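Local coordinates for protein 4-phosphoerythronate dehydrogenase (Lactobacillus jensenii, PDB 4PRK) that probably interconverts D-lactate and pyruvate, using NAD as the hydride-carrying cofactor, at residues Ala279-Leu284 against Val290-His295; Ile149-Val154 against Ala160-Phe165. All coordinates share one frame; numbering follows the deposited sequence.

Contact 1 (Ala279-Leu284 against Val290-His295)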
loop_
_atom_site.group_PDB
_atom_site.type_symbol
_atom_site.label_atom_id
_atom_site.label_comp_id
_atom_site.label_asym_id
_atom_site.label_seq_id
_atom_site.Cartn_x
_atom_site.Cartn_y
_atom_site.Cartn_z
ATOM N N ALA A 279 -6.060 38.632 15.856
ATOM C CA ALA A 279 -6.544 39.015 14.546
ATOM C C ALA A 279 -6.055 38.098 13.429
ATOM O O ALA A 279 -6.769 37.880 12.450
ATOM C CB ALA A 279 -6.104 40.449 14.248
ATOM N N ASP A 280 -4.813 37.640 13.542
ATOM C CA ASP A 280 -4.275 36.724 12.558
ATOM C C ASP A 280 -5.098 35.426 12.544
ATOM O O ASP A 280 -5.543 34.992 11.467
ATOM C CB ASP A 280 -2.767 36.519 12.697
ATOM C CG ASP A 280 -2.356 35.881 14.008
ATOM O OD1 ASP A 280 -3.169 35.643 14.895
ATOM O OD2 ASP A 280 -1.160 35.638 14.170
ATOM N N TYR A 281 -5.442 34.880 13.709
ATOM C CA TYR A 281 -6.364 33.745 13.697
ATOM C C TYR A 281 -7.673 34.092 13.000
ATOM O O TYR A 281 -8.118 33.352 12.127
ATOM C CB TYR A 281 -6.654 33.246 15.088
ATOM C CG TYR A 281 -7.722 32.204 15.068
ATOM C CD1 TYR A 281 -7.408 30.883 14.741
ATOM C CD2 TYR A 281 -9.055 32.532 15.282
ATOM C CE1 TYR A 281 -8.396 29.919 14.654
ATOM C CE2 TYR A 281 -10.051 31.572 15.221
ATOM C CZ TYR A 281 -9.708 30.258 14.905
ATOM O OH TYR A 281 -10.637 29.261 14.834
ATOM N N LYS A 282 -8.300 35.210 13.381
ATOM C CA LYS A 282 -9.593 35.604 12.813
ATOM C C LYS A 282 -9.541 35.734 11.280
ATOM O O LYS A 282 -10.474 35.318 10.564
ATOM C CB LYS A 282 -10.103 36.914 13.456
ATOM C CG LYS A 282 -10.513 36.744 14.916
ATOM C CD LYS A 282 -10.966 38.042 15.559
ATOM C CE LYS A 282 -11.318 37.828 17.018
ATOM N NZ LYS A 282 -11.843 39.042 17.740
ATOM N N LYS A 283 -8.444 36.270 10.760
ATOM C CA LYS A 283 -8.258 36.303 9.319
ATOM C C LYS A 283 -8.249 34.885 8.760
ATOM O O LYS A 283 -8.919 34.623 7.780
ATOM C CB LYS A 283 -6.979 37.015 8.910
ATOM C CG LYS A 283 -7.050 38.517 9.052
ATOM C CD LYS A 283 -5.992 39.178 8.202
ATOM C CE LYS A 283 -6.174 40.680 8.172
ATOM N NZ LYS A 283 -4.854 41.380 8.200
ATOM N N LEU A 284 -7.517 33.967 9.396
ATOM C CA LEU A 284 -7.336 32.617 8.822
ATOM C C LEU A 284 -8.656 31.838 8.804
ATOM O O LEU A 284 -9.051 31.264 7.798
ATOM C CB LEU A 284 -6.211 31.885 9.554
ATOM C CG LEU A 284 -4.822 32.461 9.217
ATOM C CD1 LEU A 284 -3.737 31.955 10.156
ATOM C CD2 LEU A 284 -4.412 32.157 7.789
ATOM N N VAL A 290 -8.654 27.645 4.047
ATOM C CA VAL A 290 -7.806 27.366 5.196
ATOM C C VAL A 290 -8.517 26.441 6.205
ATOM O O VAL A 290 -9.706 26.542 6.394
ATOM C CB VAL A 290 -7.495 28.662 5.929
ATOM C CG1 VAL A 290 -6.856 28.371 7.274
ATOM C CG2 VAL A 290 -6.625 29.562 5.037
ATOM N N ILE A 291 -7.784 25.543 6.848
ATOM C CA ILE A 291 -8.281 24.874 8.027
ATOM C C ILE A 291 -7.427 25.279 9.196
ATOM O O ILE A 291 -6.212 25.297 9.064
ATOM C CB ILE A 291 -8.216 23.341 7.887
ATOM C CG1 ILE A 291 -9.312 22.812 6.997
ATOM C CG2 ILE A 291 -8.379 22.638 9.220
ATOM C CD1 ILE A 291 -9.135 21.325 6.690
ATOM N N VAL A 292 -8.034 25.572 10.347
ATOM C CA VAL A 292 -7.256 25.640 11.584
ATOM C C VAL A 292 -7.913 24.774 12.615
ATOM O O VAL A 292 -9.094 24.856 12.789
ATOM C CB VAL A 292 -7.105 27.064 12.167
ATOM C CG1 VAL A 292 -6.127 27.052 13.382
ATOM C CG2 VAL A 292 -6.658 28.051 11.085
ATOM N N THR A 293 -7.106 23.928 13.267
ATOM C CA THR A 293 -7.510 23.112 14.372
ATOM C C THR A 293 -6.656 23.459 15.573
ATOM O O THR A 293 -5.513 23.914 15.421
ATOM C CB THR A 293 -7.344 21.601 14.058
ATOM O OG1 THR A 293 -6.089 21.357 13.406
ATOM C CG2 THR A 293 -8.507 21.128 13.154
ATOM N N PRO A 294 -7.195 23.253 16.776
ATOM C CA PRO A 294 -6.527 23.652 18.004
ATOM C C PRO A 294 -5.535 22.655 18.521
ATOM O O PRO A 294 -5.771 22.058 19.562
ATOM C CB PRO A 294 -7.695 23.789 18.995
ATOM C CG PRO A 294 -8.741 22.885 18.479
ATOM C CD PRO A 294 -8.462 22.585 17.049
ATOM N N HIS A 295 -4.441 22.468 17.781
ATOM C CA HIS A 295 -3.384 21.541 18.151
ATOM C C HIS A 295 -3.991 20.201 18.582
ATOM O O HIS A 295 -3.601 19.611 19.587
ATOM C CB HIS A 295 -2.439 22.136 19.238
ATOM C CG HIS A 295 -0.977 21.904 18.963
ATOM N ND1 HIS A 295 -0.441 20.644 18.744
ATOM C CD2 HIS A 295 0.057 22.770 18.835
ATOM C CE1 HIS A 295 0.852 20.748 18.481
ATOM N NE2 HIS A 295 1.180 22.024 18.536
#
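Y281 and L284, one turn apart on helix 279-285, meet V290 and V292, the alternate residues of strand 290-292 that face the helix. The closer packing lies at the end where the helix runs out and the strand begins. There the backbone O of L284 sits 3.6 Å from V290 CB, and L284 CB is 4.2 Å from V290 CG1. The same CB also lies 4.2 Å from V292 CG2, so one methylene serves two valines. Beta-branched valine suits the strand, since its methyls branch at CB, next to the backbone, and reach the helix without a long side chain.

Further along, the contact narrows to one ring carbon, CE1, against V292. Y281 leaves the helix at a tangent, and with CG opposite the backbone N (chi1 173°) its ring extends far enough for CE1 to lie 3.9 Å from V292 CG1. The methyl meets the rim of the ring, nearly level with it. The same ring packs edge-to-face on F133 of a second subunit, and I245 of helix 241-250 touches L284.

On the solvent side of the helix, A279, K282 and K283 are exposed, and the charged ends of the two lysines suit water; K282 NZ bonds the carbonyl O of D274. The axes of 279-284 and 290-292 come within 9.5 Å at 129°, well short of antiparallel. This is how a helix packs against the strand that ends the sheet within this chain, in the last beta-alpha-beta unit of a Rossmann-type sheet, here 255-258, 279-285 and 290-292.

Contact 2 (Ile149-Val154 against Ala160-Phe165)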
loop_
_atom_site.group_PDB
_atom_site.type_symbol
_atom_site.label_atom_id
_atom_site.label_comp_id
_atom_site.label_asym_id
_atom_site.label_seq_id
_atom_site.Cartn_x
_atom_site.Cartn_y
_atom_site.Cartn_z
ATOM N N ILE A 149 4.259 15.460 -3.079
ATOM C CA ILE A 149 4.195 15.825 -1.698
ATOM C C ILE A 149 5.597 16.200 -1.353
ATOM O O ILE A 149 6.559 15.535 -1.789
ATOM C CB ILE A 149 3.846 14.619 -0.807
ATOM C CG1 ILE A 149 2.666 13.817 -1.380
ATOM C CG2 ILE A 149 3.665 15.074 0.603
ATOM C CD1 ILE A 149 1.298 14.522 -1.378
ATOM N N GLY A 150 5.735 17.261 -0.571
ATOM C CA GLY A 150 7.042 17.721 -0.139
ATOM C C GLY A 150 7.078 17.868 1.343
ATOM O O GLY A 150 6.245 18.573 1.959
ATOM N N LEU A 151 7.992 17.153 1.933
ATOM C CA LEU A 151 8.124 17.129 3.386
ATOM C C LEU A 151 9.372 17.914 3.823
ATOM O O LEU A 151 10.449 17.651 3.313
ATOM C CB LEU A 151 8.256 15.678 3.870
ATOM C CG LEU A 151 7.166 14.672 3.491
ATOM C CD1 LEU A 151 7.493 13.380 4.251
ATOM C CD2 LEU A 151 5.830 15.153 3.941
ATOM N N ILE A 152 9.242 18.832 4.783
ATOM C CA ILE A 152 10.414 19.566 5.293
ATOM C C ILE A 152 10.735 19.000 6.642
ATOM O O ILE A 152 10.055 19.292 7.608
ATOM C CB ILE A 152 10.153 21.067 5.451
ATOM C CG1 ILE A 152 9.617 21.670 4.148
ATOM C CG2 ILE A 152 11.464 21.767 5.829
ATOM C CD1 ILE A 152 10.489 21.365 2.957
ATOM N N GLY A 153 11.737 18.149 6.718
ATOM C CA GLY A 153 11.848 17.253 7.870
ATOM C C GLY A 153 11.046 15.969 7.646
ATOM O O GLY A 153 10.055 15.955 6.925
ATOM N N VAL A 154 11.496 14.874 8.244
ATOM C CA VAL A 154 10.752 13.610 8.213
ATOM C C VAL A 154 10.398 13.159 9.635
ATOM O O VAL A 154 9.330 13.533 10.160
ATOM C CB VAL A 154 11.558 12.548 7.454
ATOM C CG1 VAL A 154 10.787 11.231 7.421
ATOM C CG2 VAL A 154 11.863 13.071 6.048
ATOM N N ALA A 160 5.426 8.649 8.460
ATOM C CA ALA A 160 4.082 8.112 8.356
ATOM C C ALA A 160 3.253 8.849 7.266
ATOM O O ALA A 160 2.443 8.225 6.537
ATOM C CB ALA A 160 3.387 8.202 9.730
ATOM N N VAL A 161 3.454 10.157 7.156
ATOM C CA VAL A 161 2.776 10.942 6.107
ATOM C C VAL A 161 3.180 10.462 4.722
ATOM O O VAL A 161 2.368 10.371 3.818
ATOM C CB VAL A 161 3.088 12.445 6.189
ATOM C CG1 VAL A 161 2.576 13.223 4.915
ATOM C CG2 VAL A 161 2.477 13.013 7.443
ATOM N N ALA A 162 4.446 10.136 4.596
ATOM C CA ALA A 162 5.035 9.658 3.366
ATOM C C ALA A 162 4.521 8.244 2.997
ATOM O O ALA A 162 4.159 7.970 1.843
ATOM C CB ALA A 162 6.547 9.679 3.525
ATOM N N GLN A 163 4.448 7.368 3.989
ATOM C CA GLN A 163 3.831 6.044 3.792
ATOM C C GLN A 163 2.391 6.154 3.279
ATOM O O GLN A 163 2.009 5.497 2.334
ATOM C CB GLN A 163 3.854 5.241 5.122
ATOM C CG GLN A 163 5.287 5.014 5.658
ATOM C CD GLN A 163 5.392 4.393 7.052
ATOM O OE1 GLN A 163 6.206 4.812 7.883
ATOM N NE2 GLN A 163 4.608 3.364 7.293
ATOM N N ILE A 164 1.594 6.999 3.896
ATOM C CA ILE A 164 0.185 7.137 3.490
ATOM C C ILE A 164 0.093 7.746 2.098
ATOM O O ILE A 164 -0.549 7.156 1.163
ATOM C CB ILE A 164 -0.618 7.975 4.520
ATOM C CG1 ILE A 164 -0.670 7.229 5.849
ATOM C CG2 ILE A 164 -2.035 8.380 4.002
ATOM C CD1 ILE A 164 -1.109 8.142 6.994
ATOM N N PHE A 165 0.806 8.857 1.889
ATOM C CA PHE A 165 0.719 9.468 0.550
ATOM C C PHE A 165 1.217 8.545 -0.570
ATOM O O PHE A 165 0.579 8.427 -1.614
ATOM C CB PHE A 165 1.387 10.854 0.501
ATOM C CG PHE A 165 0.491 11.974 0.957
ATOM C CD1 PHE A 165 -0.763 12.155 0.400
ATOM C CD2 PHE A 165 0.911 12.849 1.905
ATOM C CE1 PHE A 165 -1.591 13.198 0.806
ATOM C CE2 PHE A 165 0.093 13.894 2.314
ATOM C CZ PHE A 165 -1.165 14.061 1.769
#
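I149 and L151 point from strand 148-152 at V161, A162 and F165 of helix 155-167, in the first beta-alpha-beta unit of the Rossmann fold; segments 149-152 and 160-165 run almost exactly antiparallel (173°). The turn between them carries G153, consistent with the first glycine of the GxGxxG fingerprint of dinucleotide-binding proteins. Its backbone angles would jam a side chain against the carbonyl O of I152, so glycine fits there.

Purely aliphatic packing joins L151 to the helix. Its two methyls divide the work: CD2 lies 3.9 Å from V161 CG1, and CD1 lies 3.9 Å from A162 CB. L151 and V161 lie alongside, extending opposite ways, and alanine's single methyl lets the helix sit close beside the leucine. Strand 171-175 continues this apolar layer, with V172 touching both I149 and A162 and A174 touching L151.

Aromatic packing dominates at the other end, where the start of the strand meets F165 one turn beyond V161. I149 offers a branched aliphatic side chain to the flat ring, standing roughly perpendicular to the phenylalanine side chain. Its CG1 lies opposite the carbonyl carbon (chi1 -47°), and a further bend at chi2 lays CD1 over the phenyl face. The result is a CH-pi contact: I149 CD1 is 3.5 Å from the centroid of the F165 ring and only 11° off the ring normal, while I149 CG2 flanks F165 CD2 at 3.8 Å.

Overall arrangement
Contacts 1 and 2 are both buried strand-helix packings on one parallel sheet of the NAD-binding domain, with centres 23 Å apart and nearest atoms about 12 Å apart. Contact 2 belongs to an interior strand, flanked on both sides by neighbours, and joins strand to helix across the glycine turn of the first beta-alpha-beta unit. Contact 1 holds the outermost strand of the sheet within this chain and connects helix to strand. Both are apolar, but they use the aromatic ring differently: contact 2 lays a methyl over a phenyl face, whereas contact 1 touches a tyrosine only at its edge, and that tyrosine also takes part in the subunit interface.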